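Long-range contacts in Serine/threonine-protein kinase Tel1 (Chaetomium thermophilum, PDB 6SKY), which phosphorylates serine and threonine residues of proteins with ATP and probably activates checkpoint signalling as a sensor of DNA damage: residues Glu2679-Lys2684 / His2718-Tyr2723; Glu2794-Arg2799 / Ser2931-Leu2936. All blocks are in the same frame, centred on the assembly; numbering follows the deposited sequence.

Contact 1. Residues Glu2679-Lys2684 / His2718-Tyr2723; sequences ERYYPK and HPVMRY
Tyr2681 and Tyr2723 form a face-to-face stack, with ring centroids 4.1 Å apart, planes within 6° of parallel and side chains running in opposite directions. The outer faces are covered within each segment, Tyr2681 by Arg2680 CG and Tyr2723 by Arg2722 CG, while Glu2727 takes the Tyr2681 hydroxyl in a hydrogen bond. An alanine in place of Tyr2681 is likely to strip one face of Tyr2723 of its aromatic cover and leave Glu2727 without this hydroxyl. Apolar contacts hold the neighbouring Tyr2682: His2718 CB makes a CH-pi contact over its face, 4.0 Å from the centroid, and Val2720 CG1 meets the ring edge 3.5 Å from Tyr2682 CE2. The polar link is Arg2722, its CG between the backbone N and the carbonyl carbon (chi1 72°) and its chain then extended to NE. Arg2722 NH1 donates to Tyr2682 OH over 3.2 Å, in the guanidinium plane, with an N-H...O angle of 159°. Arg2722 NH2 bonds Pro2719 O at 3.0 Å and Asp2806 in a salt bridge. The contact fastens the C-terminal end of helix 2670-2681 to the chain entering helix 2722-2726 in the C-lobe of the PI3K-related kinase fold, away from the nucleotide site.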
loop_
_atom_site.group_PDB
_atom_site.type_symbol
_atom_site.label_atom_id
_atom_site.label_comp_id
_atom_site.label_asym_id
_atom_site.label_seq_id
_atom_site.Cartn_x
_atom_site.Cartn_y
_atom_site.Cartn_z
ATOM N N GLU A 2679 -31.222 38.773 -9.472
ATOM C CA GLU A 2679 -31.593 40.160 -9.677
ATOM C C GLU A 2679 -31.771 40.920 -8.377
ATOM O O GLU A 2679 -31.726 42.152 -8.387
ATOM C CB GLU A 2679 -32.879 40.247 -10.488
ATOM C CG GLU A 2679 -34.069 39.684 -9.779
ATOM C CD GLU A 2679 -35.331 39.841 -10.582
ATOM O OE1 GLU A 2679 -35.258 40.439 -11.673
ATOM O OE2 GLU A 2679 -36.395 39.372 -10.126
ATOM N N ARG A 2680 -31.975 40.223 -7.263
ATOM C CA ARG A 2680 -32.033 40.910 -5.982
ATOM C C ARG A 2680 -30.653 41.369 -5.535
ATOM O O ARG A 2680 -30.510 42.461 -4.980
ATOM C CB ARG A 2680 -32.669 40.002 -4.941
ATOM C CG ARG A 2680 -32.453 40.436 -3.534
ATOM C CD ARG A 2680 -33.380 39.723 -2.600
ATOM N NE ARG A 2680 -33.106 38.299 -2.523
ATOM C CZ ARG A 2680 -33.935 37.359 -2.946
ATOM N NH1 ARG A 2680 -33.611 36.086 -2.827
ATOM N NH2 ARG A 2680 -35.096 37.693 -3.482
ATOM N N TYR A 2681 -29.619 40.569 -5.779
ATOM C CA TYR A 2681 -28.295 40.929 -5.296
ATOM C C TYR A 2681 -27.426 41.626 -6.328
ATOM O O TYR A 2681 -26.453 42.276 -5.943
ATOM C CB TYR A 2681 -27.558 39.694 -4.781
ATOM C CG TYR A 2681 -28.217 39.093 -3.578
ATOM C CD1 TYR A 2681 -28.085 39.669 -2.336
ATOM C CD2 TYR A 2681 -28.981 37.958 -3.684
ATOM C CE1 TYR A 2681 -28.688 39.132 -1.246
ATOM C CE2 TYR A 2681 -29.589 37.418 -2.598
ATOM C CZ TYR A 2681 -29.446 38.010 -1.382
ATOM O OH TYR A 2681 -30.060 37.465 -0.286
ATOM N N TYR A 2682 -27.740 41.518 -7.612
ATOM C CA TYR A 2682 -26.988 42.199 -8.668
ATOM C C TYR A 2682 -27.962 42.825 -9.648
ATOM O O TYR A 2682 -28.243 42.267 -10.711
ATOM C CB TYR A 2682 -26.052 41.234 -9.389
ATOM C CG TYR A 2682 -24.963 40.668 -8.532
ATOM C CD1 TYR A 2682 -23.795 41.364 -8.323
ATOM C CD2 TYR A 2682 -25.093 39.425 -7.946
ATOM C CE1 TYR A 2682 -22.798 40.847 -7.546
ATOM C CE2 TYR A 2682 -24.100 38.902 -7.170
ATOM C CZ TYR A 2682 -22.956 39.619 -6.975
ATOM O OH TYR A 2682 -21.955 39.102 -6.202
ATOM N N PRO A 2683 -28.499 44.003 -9.324
ATOM C CA PRO A 2683 -29.490 44.626 -10.210
ATOM C C PRO A 2683 -28.929 45.115 -11.535
ATOM O O PRO A 2683 -29.716 45.467 -12.418
ATOM C CB PRO A 2683 -30.017 45.795 -9.372
ATOM C CG PRO A 2683 -29.661 45.458 -7.980
ATOM C CD PRO A 2683 -28.371 44.736 -8.059
ATOM N N LYS A 2684 -27.614 45.151 -11.712
ATOM C CA LYS A 2684 -27.016 45.571 -12.970
ATOM C C LYS A 2684 -26.656 44.408 -13.882
ATOM O O LYS A 2684 -26.189 44.641 -14.999
ATOM C CB LYS A 2684 -25.765 46.409 -12.706
ATOM C CG LYS A 2684 -26.033 47.721 -12.011
ATOM C CD LYS A 2684 -24.749 48.505 -11.825
ATOM C CE LYS A 2684 -25.010 49.811 -11.102
ATOM N NZ LYS A 2684 -23.805 50.686 -11.076
ATOM N N HIS A 2718 -23.186 36.887 -11.989
ATOM C CA HIS A 2718 -22.347 36.472 -10.883
ATOM C C HIS A 2718 -23.109 35.549 -9.951
ATOM O O HIS A 2718 -24.298 35.763 -9.726
ATOM C CB HIS A 2718 -21.847 37.678 -10.087
ATOM C CG HIS A 2718 -21.159 38.709 -10.918
ATOM N ND1 HIS A 2718 -21.830 39.750 -11.517
ATOM C CD2 HIS A 2718 -19.857 38.857 -11.256
ATOM C CE1 HIS A 2718 -20.972 40.495 -12.187
ATOM N NE2 HIS A 2718 -19.769 39.975 -12.046
ATOM N N PRO A 2719 -22.460 34.537 -9.389
ATOM C CA PRO A 2719 -23.172 33.591 -8.525
ATOM C C PRO A 2719 -23.667 34.230 -7.239
ATOM O O PRO A 2719 -23.057 35.151 -6.697
ATOM C CB PRO A 2719 -22.117 32.522 -8.238
ATOM C CG PRO A 2719 -20.832 33.154 -8.545
ATOM C CD PRO A 2719 -21.073 34.122 -9.629
ATOM N N VAL A 2720 -24.794 33.717 -6.747
ATOM C CA VAL A 2720 -25.436 34.247 -5.551
ATOM C C VAL A 2720 -25.815 33.138 -4.584
ATOM O O VAL A 2720 -26.600 33.359 -3.664
ATOM C CB VAL A 2720 -26.691 35.054 -5.911
ATOM C CG1 VAL A 2720 -26.342 36.230 -6.756
ATOM C CG2 VAL A 2720 -27.666 34.176 -6.610
ATOM N N MET A 2721 -25.282 31.938 -4.775
ATOM C CA MET A 2721 -25.759 30.820 -3.973
ATOM C C MET A 2721 -25.308 30.926 -2.526
ATOM O O MET A 2721 -25.982 30.412 -1.629
ATOM C CB MET A 2721 -25.292 29.512 -4.586
ATOM C CG MET A 2721 -25.803 28.276 -3.906
ATOM S SD MET A 2721 -27.560 28.049 -4.080
ATOM C CE MET A 2721 -27.823 26.837 -2.804
ATOM N N ARG A 2722 -24.202 31.619 -2.273
ATOM C CA ARG A 2722 -23.705 31.751 -0.914
ATOM C C ARG A 2722 -24.678 32.483 -0.012
ATOM O O ARG A 2722 -24.557 32.394 1.210
ATOM C CB ARG A 2722 -22.373 32.477 -0.915
ATOM C CG ARG A 2722 -22.484 33.925 -1.209
ATOM C CD ARG A 2722 -21.135 34.497 -1.486
ATOM N NE ARG A 2722 -21.212 35.876 -1.933
ATOM C CZ ARG A 2722 -21.440 36.239 -3.184
ATOM N NH1 ARG A 2722 -21.491 37.516 -3.503
ATOM N NH2 ARG A 2722 -21.629 35.324 -4.112
ATOM N N TYR A 2723 -25.640 33.197 -0.577
ATOM C CA TYR A 2723 -26.628 33.877 0.234
ATOM C C TYR A 2723 -27.748 32.968 0.688
ATOM O O TYR A 2723 -28.402 33.289 1.677
ATOM C CB TYR A 2723 -27.210 35.051 -0.529
ATOM C CG TYR A 2723 -26.223 36.161 -0.710
ATOM C CD1 TYR A 2723 -25.660 36.416 -1.939
ATOM C CD2 TYR A 2723 -25.841 36.942 0.355
ATOM C CE1 TYR A 2723 -24.762 37.420 -2.103
ATOM C CE2 TYR A 2723 -24.941 37.948 0.199
ATOM C CZ TYR A 2723 -24.404 38.183 -1.029
ATOM O OH TYR A 2723 -23.496 39.197 -1.186
#

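Contact 2. Residues Glu2794-Arg2799 / Ser2931-Leu2936; sequences ELVPFR and SNLAVL
Val2796 and Leu2936 meet through their methyl groups, the two side chains crossing obliquely. Val2796 directs its side chain at residues 2931-2936 of the FATC region, and both its branches face one methyl: CG1 of Val2796 lies 4.1 Å and CG2 4.2 Å from Leu2936 CD1. With chi1 at -74°, CG1 stands anti to the carbonyl carbon, where it also approaches Leu2933 CD2 at 4.2 Å and the CB of Asn2932. The other methyl of Leu2936 lies against backbone instead, with CD2 3.8 Å from Glu2794 CA and equally near the amide nitrogen of Leu2795. Polar ends turn to other partners. The amide ND2 of Asn2932 gives its hydrogen bond to the carbonyl of Gln2926. The CB of Glu2794 is directed away from 2931-2936, and its OE1 accepts from the backbone N of Asp2760 in the catalytic loop; the Glu2794 side chain is about 10 Å from the bound ATP analogue. Trp2940 packs on Val2796 and Glu2794 and makes a cation-pi contact with Arg2799, and Leu2795 touches Arg2314 of the second subunit. Between 2794-2799, at the end of the activation loop, and 2931-2936 the contact is thus van der Waals in kind, so their fit depends on the shape and placing of a few methyl groups, while the polar bonds of Glu2794 and Asn2932 tie each segment to its own surroundings.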
loop_
_atom_site.group_PDB
_atom_site.type_symbol
_atom_site.label_atom_id
_atom_site.label_comp_id
_atom_site.label_asym_id
_atom_site.label_seq_id
_atom_site.Cartn_x
_atom_site.Cartn_y
_atom_site.Cartn_z
ATOM N N GLU A 2794 -25.618 16.077 -23.310
ATOM C CA GLU A 2794 -25.162 16.478 -21.982
ATOM C C GLU A 2794 -23.839 15.773 -21.723
ATOM O O GLU A 2794 -23.816 14.605 -21.338
ATOM C CB GLU A 2794 -26.188 16.122 -20.913
ATOM C CG GLU A 2794 -27.509 16.846 -21.037
ATOM C CD GLU A 2794 -28.557 16.315 -20.082
ATOM O OE1 GLU A 2794 -28.251 15.377 -19.321
ATOM O OE2 GLU A 2794 -29.692 16.831 -20.095
ATOM N N LEU A 2795 -22.739 16.485 -21.921
ATOM C CA LEU A 2795 -21.406 15.901 -21.884
ATOM C C LEU A 2795 -20.635 16.289 -20.627
ATOM O O LEU A 2795 -19.424 16.493 -20.668
ATOM C CB LEU A 2795 -20.623 16.294 -23.131
ATOM C CG LEU A 2795 -21.277 15.948 -24.471
ATOM C CD1 LEU A 2795 -20.508 16.570 -25.608
ATOM C CD2 LEU A 2795 -21.380 14.455 -24.665
ATOM N N VAL A 2796 -21.321 16.388 -19.495
ATOM C CA VAL A 2796 -20.673 16.654 -18.214
ATOM C C VAL A 2796 -20.988 15.495 -17.283
ATOM O O VAL A 2796 -22.066 14.901 -17.390
ATOM C CB VAL A 2796 -21.132 17.987 -17.610
ATOM C CG1 VAL A 2796 -20.525 19.140 -18.352
ATOM C CG2 VAL A 2796 -22.636 18.077 -17.638
ATOM N N PRO A 2797 -20.096 15.134 -16.362
ATOM C CA PRO A 2797 -20.400 14.016 -15.465
ATOM C C PRO A 2797 -21.456 14.344 -14.428
ATOM O O PRO A 2797 -22.193 13.448 -14.005
ATOM C CB PRO A 2797 -19.044 13.716 -14.822
ATOM C CG PRO A 2797 -18.299 14.960 -14.934
ATOM C CD PRO A 2797 -18.726 15.622 -16.181
ATOM N N PHE A 2798 -21.549 15.598 -14.005
ATOM C CA PHE A 2798 -22.530 16.038 -13.028
ATOM C C PHE A 2798 -22.609 17.552 -13.108
ATOM O O PHE A 2798 -21.850 18.189 -13.834
ATOM C CB PHE A 2798 -22.176 15.558 -11.619
ATOM C CG PHE A 2798 -20.717 15.655 -11.278
ATOM C CD1 PHE A 2798 -19.908 14.544 -11.331
ATOM C CD2 PHE A 2798 -20.161 16.848 -10.880
ATOM C CE1 PHE A 2798 -18.586 14.632 -11.011
ATOM C CE2 PHE A 2798 -18.844 16.928 -10.565
ATOM C CZ PHE A 2798 -18.059 15.822 -10.628
ATOM N N ARG A 2799 -23.540 18.125 -12.355
ATOM C CA ARG A 2799 -23.752 19.568 -12.356
ATOM C C ARG A 2799 -22.839 20.219 -11.327
ATOM O O ARG A 2799 -22.980 19.987 -10.127
ATOM C CB ARG A 2799 -25.209 19.907 -12.072
ATOM C CG ARG A 2799 -25.479 21.371 -12.182
ATOM C CD ARG A 2799 -26.925 21.699 -12.012
ATOM N NE ARG A 2799 -27.168 23.085 -12.360
ATOM C CZ ARG A 2799 -27.650 23.483 -13.522
ATOM N NH1 ARG A 2799 -27.825 24.761 -13.764
ATOM N NH2 ARG A 2799 -27.964 22.601 -14.435
ATOM N N SER A 2931 -15.238 24.953 -21.892
ATOM C CA SER A 2931 -15.480 24.403 -23.214
ATOM C C SER A 2931 -16.485 23.263 -23.200
ATOM O O SER A 2931 -16.983 22.885 -24.262
ATOM C CB SER A 2931 -14.172 23.923 -23.828
ATOM O OG SER A 2931 -13.714 22.747 -23.198
ATOM N N ASN A 2932 -16.782 22.699 -22.034
ATOM C CA ASN A 2932 -17.843 21.711 -21.911
ATOM C C ASN A 2932 -19.164 22.334 -21.520
ATOM O O ASN A 2932 -20.215 21.846 -21.933
ATOM C CB ASN A 2932 -17.482 20.659 -20.868
ATOM C CG ASN A 2932 -16.303 19.841 -21.264
ATOM O OD1 ASN A 2932 -15.676 20.096 -22.283
ATOM N ND2 ASN A 2932 -15.981 18.848 -20.460
ATOM N N LEU A 2933 -19.130 23.395 -20.724
ATOM C CA LEU A 2933 -20.344 24.058 -20.292
ATOM C C LEU A 2933 -20.914 24.976 -21.355
ATOM O O LEU A 2933 -22.092 25.326 -21.279
ATOM C CB LEU A 2933 -20.078 24.852 -19.017
ATOM C CG LEU A 2933 -19.747 24.066 -17.754
ATOM C CD1 LEU A 2933 -19.416 25.016 -16.654
ATOM C CD2 LEU A 2933 -20.905 23.208 -17.345
ATOM N N ALA A 2934 -20.119 25.369 -22.340
ATOM C CA ALA A 2934 -20.593 26.305 -23.344
ATOM C C ALA A 2934 -21.423 25.640 -24.422
ATOM O O ALA A 2934 -22.181 26.329 -25.109
ATOM C CB ALA A 2934 -19.417 27.023 -23.987
ATOM N N VAL A 2935 -21.305 24.331 -24.584
ATOM C CA VAL A 2935 -22.020 23.593 -25.610
ATOM C C VAL A 2935 -23.144 22.749 -25.012
ATOM O O VAL A 2935 -23.640 21.835 -25.655
ATOM C CB VAL A 2935 -21.059 22.733 -26.440
ATOM C CG1 VAL A 2935 -20.048 23.609 -27.115
ATOM C CG2 VAL A 2935 -20.370 21.740 -25.560
ATOM N N LEU A 2936 -23.551 23.045 -23.786
ATOM C CA LEU A 2936 -24.698 22.385 -23.198
ATOM C C LEU A 2936 -25.979 23.082 -23.629
ATOM O O LEU A 2936 -25.977 24.247 -24.025
ATOM C CB LEU A 2936 -24.595 22.371 -21.676
ATOM C CG LEU A 2936 -23.578 21.418 -21.063
ATOM C CD1 LEU A 2936 -23.495 21.639 -19.594
ATOM C CD2 LEU A 2936 -23.969 20.008 -21.331
#

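The two contacts follow one another along the chain, contact 1 closing before contact 2 opens. Their centres are 23 Å apart and their nearest atoms about 10 Å, so they do not touch. Two helices relate them. Helix 2703-2714 lies in the sequence between the segments of contact 1 and packs through Ile2707 and Tyr2710 on residues 2931-2936 of contact 2. Helix 2802-2806, which begins just after 2794-2799, meets Pro2719 and Arg2722 of contact 1. Contact 1 is internal to the kinase domain, whereas contact 2 joins that domain to FATC nearer the nucleotide and the neighbouring subunit, consistent with one continuous kinase-FATC unit.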